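Local coordinates for putative polysaccharide biosynthesis protein with aminopeptidase-like domain (Clostridium acetobutylicum, PDB 3K9T) that probably takes part in the biosynthesis of modified polysaccharides, binding one zinc ion per subunit in an aminopeptidase-like domain not expected to have peptidase activity, at residues T60-W65 and E227-I232. Sequence-based numbering, arbitrary orientation.
Sequences TKVFDW and ETIGSI. With IMD (imidazole), chain E.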
ATOM      1  N   THR A  60       6.190   5.187 -47.965  1.00 24.21           N
ATOM      2  CA  THR A  60       5.226   4.222 -47.453  1.00 24.07           C
ATOM      3  C   THR A  60       4.641   4.771 -46.158  1.00 25.66           C
ATOM      4  O   THR A  60       5.390   5.237 -45.277  1.00 21.99           O
ATOM      5  CB  THR A  60       5.896   2.842 -47.149  1.00 23.47           C
ATOM      6  OG1 THR A  60       6.475   2.333 -48.344  1.00 21.69           O
ATOM      7  CG2 THR A  60       4.895   1.787 -46.558  1.00 12.98           C
ATOM      8  N   LYS A  61       3.312   4.722 -46.078  1.00 24.89           N
ATOM      9  CA  LYS A  61       2.586   5.191 -44.919  1.00 28.98           C
ATOM     10  C   LYS A  61       2.570   4.079 -43.882  1.00 28.60           C
ATOM     11  O   LYS A  61       2.046   2.993 -44.126  1.00 30.39           O
ATOM     12  CB  LYS A  61       1.155   5.659 -45.285  1.00 31.59           C
ATOM     13  CG  LYS A  61       0.958   7.212 -45.361  1.00 39.06           C
ATOM     14  CD  LYS A  61       0.808   7.842 -43.912  1.00 50.13           C
ATOM     15  N   VAL A  62       3.164   4.358 -42.725  1.00 27.32           N
ATOM     16  CA  VAL A  62       3.214   3.404 -41.633  1.00 27.13           C
ATOM     17  C   VAL A  62       2.481   4.039 -40.446  1.00 26.77           C
ATOM     18  O   VAL A  62       3.019   4.875 -39.718  1.00 25.65           O
ATOM     19  CB  VAL A  62       4.678   2.937 -41.384  1.00 28.97           C
ATOM     20  CG1 VAL A  62       5.074   1.986 -42.547  1.00 18.71           C
ATOM     21  CG2 VAL A  62       5.696   4.176 -41.204  1.00 22.30           C
ATOM     22  N   PHE A  63       1.221   3.630 -40.296  1.00 26.33           N
ATOM     23  CA  PHE A  63       0.262   4.332 -39.450  1.00 26.59           C
ATOM     24  C   PHE A  63       0.359   5.836 -39.799  1.00 26.09           C
ATOM     25  O   PHE A  63       0.318   6.190 -40.970  1.00 27.06           O
ATOM     26  CB  PHE A  63       0.464   4.035 -37.942  1.00 26.16           C
ATOM     27  CG  PHE A  63       0.291   2.580 -37.576  1.00 27.75           C
ATOM     28  CD1 PHE A  63      -0.822   1.853 -38.006  1.00 23.98           C
ATOM     29  CD2 PHE A  63       1.231   1.930 -36.802  1.00 21.35           C
ATOM     30  CE1 PHE A  63      -0.974   0.508 -37.651  1.00 24.51           C
ATOM     31  CE2 PHE A  63       1.071   0.591 -36.450  1.00 20.67           C
ATOM     32  CZ  PHE A  63      -0.020  -0.114 -36.878  1.00 24.03           C
ATOM     33  N   ASP A  64       0.554   6.701 -38.806  1.00 25.75           N
ATOM     34  CA  ASP A  64       0.563   8.149 -39.029  1.00 26.39           C
ATOM     35  C   ASP A  64       1.857   8.629 -39.629  1.00 25.87           C
ATOM     36  O   ASP A  64       1.959   9.773 -40.044  1.00 24.55           O
ATOM     37  CB  ASP A  64       0.329   8.927 -37.718  1.00 25.51           C
ATOM     38  CG  ASP A  64      -0.058  10.365 -37.962  1.00 24.85           C
ATOM     39  OD1 ASP A  64      -0.941  10.598 -38.815  1.00 23.40           O
ATOM     40  OD2 ASP A  64       0.528  11.267 -37.318  1.00 32.38           O
ATOM     41  N   TRP A  65       2.849   7.752 -39.691  1.00 27.51           N
ATOM     42  CA  TRP A  65       4.156   8.160 -40.189  1.00 27.39           C
ATOM     43  C   TRP A  65       4.355   7.819 -41.649  1.00 24.85           C
ATOM     44  O   TRP A  65       3.635   7.013 -42.216  1.00 25.07           O
ATOM     45  CB  TRP A  65       5.264   7.522 -39.347  1.00 28.37           C
ATOM     46  CG  TRP A  65       5.304   8.010 -37.967  1.00 27.17           C
ATOM     47  CD1 TRP A  65       4.327   7.883 -37.019  1.00 24.95           C
ATOM     48  CD2 TRP A  65       6.390   8.709 -37.339  1.00 25.01           C
ATOM     49  NE1 TRP A  65       4.745   8.454 -35.836  1.00 30.29           N
ATOM     50  CE2 TRP A  65       6.006   8.963 -36.005  1.00 22.55           C
ATOM     51  CE3 TRP A  65       7.656   9.110 -37.765  1.00 28.11           C
ATOM     52  CZ2 TRP A  65       6.835   9.612 -35.105  1.00 24.25           C
ATOM     53  CZ3 TRP A  65       8.492   9.775 -36.859  1.00 25.93           C
ATOM     54  CH2 TRP A  65       8.068  10.014 -35.551  1.00 25.86           C
ATOM     55  N   GLU A 227      15.231   3.367 -34.425  1.00 26.26           N
ATOM     56  CA  GLU A 227      14.300   3.784 -33.387  1.00 25.73           C
ATOM     57  C   GLU A 227      13.103   4.570 -33.932  1.00 25.02           C
ATOM     58  O   GLU A 227      13.201   5.309 -34.904  1.00 27.08           O
ATOM     59  CB  GLU A 227      14.984   4.586 -32.276  1.00 26.34           C
ATOM     60  CG  GLU A 227      14.102   4.691 -30.998  1.00 34.21           C
ATOM     61  CD  GLU A 227      14.764   5.443 -29.860  1.00 34.63           C
ATOM     62  OE1 GLU A 227      15.167   6.585 -30.094  1.00 29.86           O
ATOM     63  OE2 GLU A 227      14.855   4.915 -28.725  1.00 24.54           O
ATOM     64  N   THR A 228      11.969   4.383 -33.269  1.00 23.88           N
ATOM     65  CA  THR A 228      10.739   5.063 -33.571  1.00 24.97           C
ATOM     66  C   THR A 228      10.198   4.677 -34.928  1.00 23.53           C
ATOM     67  O   THR A 228       9.261   3.916 -34.984  1.00 24.92           O
ATOM     68  CB  THR A 228      10.833   6.622 -33.336  1.00 22.95           C
ATOM     69  OG1 THR A 228      11.068   6.816 -31.955  1.00 28.26           O
ATOM     70  CG2 THR A 228       9.532   7.367 -33.673  1.00 15.37           C
ATOM     71  N   ILE A 229      10.778   5.204 -35.999  1.00 23.74           N
ATOM     72  CA  ILE A 229      10.296   4.916 -37.362  1.00 23.64           C
ATOM     73  C   ILE A 229      10.332   3.404 -37.707  1.00 24.37           C
ATOM     74  O   ILE A 229       9.410   2.873 -38.369  1.00 25.38           O
ATOM     75  CB  ILE A 229      11.027   5.787 -38.435  1.00 22.32           C
ATOM     76  CG1 ILE A 229      10.393   5.573 -39.809  1.00 24.96           C
ATOM     77  CG2 ILE A 229      12.546   5.540 -38.441  1.00 17.64           C
ATOM     78  CD1 ILE A 229       8.869   5.899 -39.858  1.00 18.06           C
ATOM     79  N   GLY A 230      11.364   2.714 -37.220  1.00 23.17           N
ATOM     80  CA  GLY A 230      11.489   1.268 -37.440  1.00 23.70           C
ATOM     81  C   GLY A 230      10.431   0.463 -36.723  1.00 21.26           C
ATOM     82  O   GLY A 230       9.771  -0.325 -37.333  1.00 21.50           O
ATOM     83  N   SER A 231      10.250   0.683 -35.426  1.00 24.08           N
ATOM     84  CA  SER A 231       9.199  -0.022 -34.668  1.00 24.27           C
ATOM     85  C   SER A 231       7.795   0.264 -35.195  1.00 23.02           C
ATOM     86  O   SER A 231       6.959  -0.648 -35.276  1.00 22.50           O
ATOM     87  CB  SER A 231       9.295   0.265 -33.168  1.00 23.88           C
ATOM     88  OG  SER A 231       9.137   1.630 -32.859  1.00 26.19           O
ATOM     89  N   ILE A 232       7.538   1.514 -35.579  1.00 24.30           N
ATOM     90  CA  ILE A 232       6.232   1.882 -36.183  1.00 23.93           C
ATOM     91  C   ILE A 232       6.059   1.118 -37.501  1.00 22.71           C
ATOM     92  O   ILE A 232       5.035   0.494 -37.723  1.00 21.62           O
ATOM     93  CB  ILE A 232       6.088   3.415 -36.397  1.00 24.08           C
ATOM     94  CG1 ILE A 232       6.156   4.149 -35.046  1.00 23.05           C
ATOM     95  CG2 ILE A 232       4.740   3.750 -37.092  1.00 20.67           C
ATOM     96  CD1 ILE A 232       6.222   5.677 -35.156  1.00 26.87           C
TER
HETATM   97  N1  IMD E 438      16.506   6.464 -27.381  1.00 28.68           N
HETATM   98  C2  IMD E 438      17.593   6.407 -28.183  1.00 47.22           C
HETATM   99  N3  IMD E 438      18.515   7.237 -27.701  1.00 26.34           N
HETATM  100  C4  IMD E 438      18.035   7.808 -26.581  1.00 31.34           C
HETATM  101  C5  IMD E 438      16.757   7.316 -26.375  1.00 50.02           C
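Thr228, at the N-cap position of helix 229-237, meets the indole of Trp65 through its methyl: CG2 lies 3.6 Å from Trp65 CH2, at the six-membered end of the ring, while OG1 takes no part in capping; the preceding Glu227 lies apart from residues 60-65, its OE2 bonded to Ser297 OG and to N1 of an imidazole probably left from the crystallisation liquor. Ile229 has CG1 anti to its backbone N (chi1 -174°), which carries CD1 into the notch between Val62 and Trp65, 3.9 Å from Val62 CG2 and 4.0 Å from Trp65 CB. One turn on, Ile232 buries more surface than any other residue here, and its two branches divide the work. The CG1 branch sets CD1 over one face of Trp65 in a CH-pi contact, 3.3 Å from the centroid of the five-membered ring and 15° off its normal. The other branch, CG2, sits 3.3 Å from Val62 O and 4.0 Å from Phe63 CD2. That carbonyl also accepts the hydrogen bond from Trp65 N (2.9 Å), one of the two backbone bonds by which Val62 and Trp65 pair to close the turn. The indole N-H is satisfied from outside, NE1 bonding to Glu367 O of the second subunit, while Asp64 forms salt bridges with Lys372 and Arg373 of that same subunit, placing the contact beside a trimer interface. Overall, a beta-hairpin with a two-residue type II' turn, at the start of the insert region, packs its apolar side chains on the first turn of a helix that follows strand 219-225 of the mixed beta-sheet of the aminopeptidase-like alpha/beta domain.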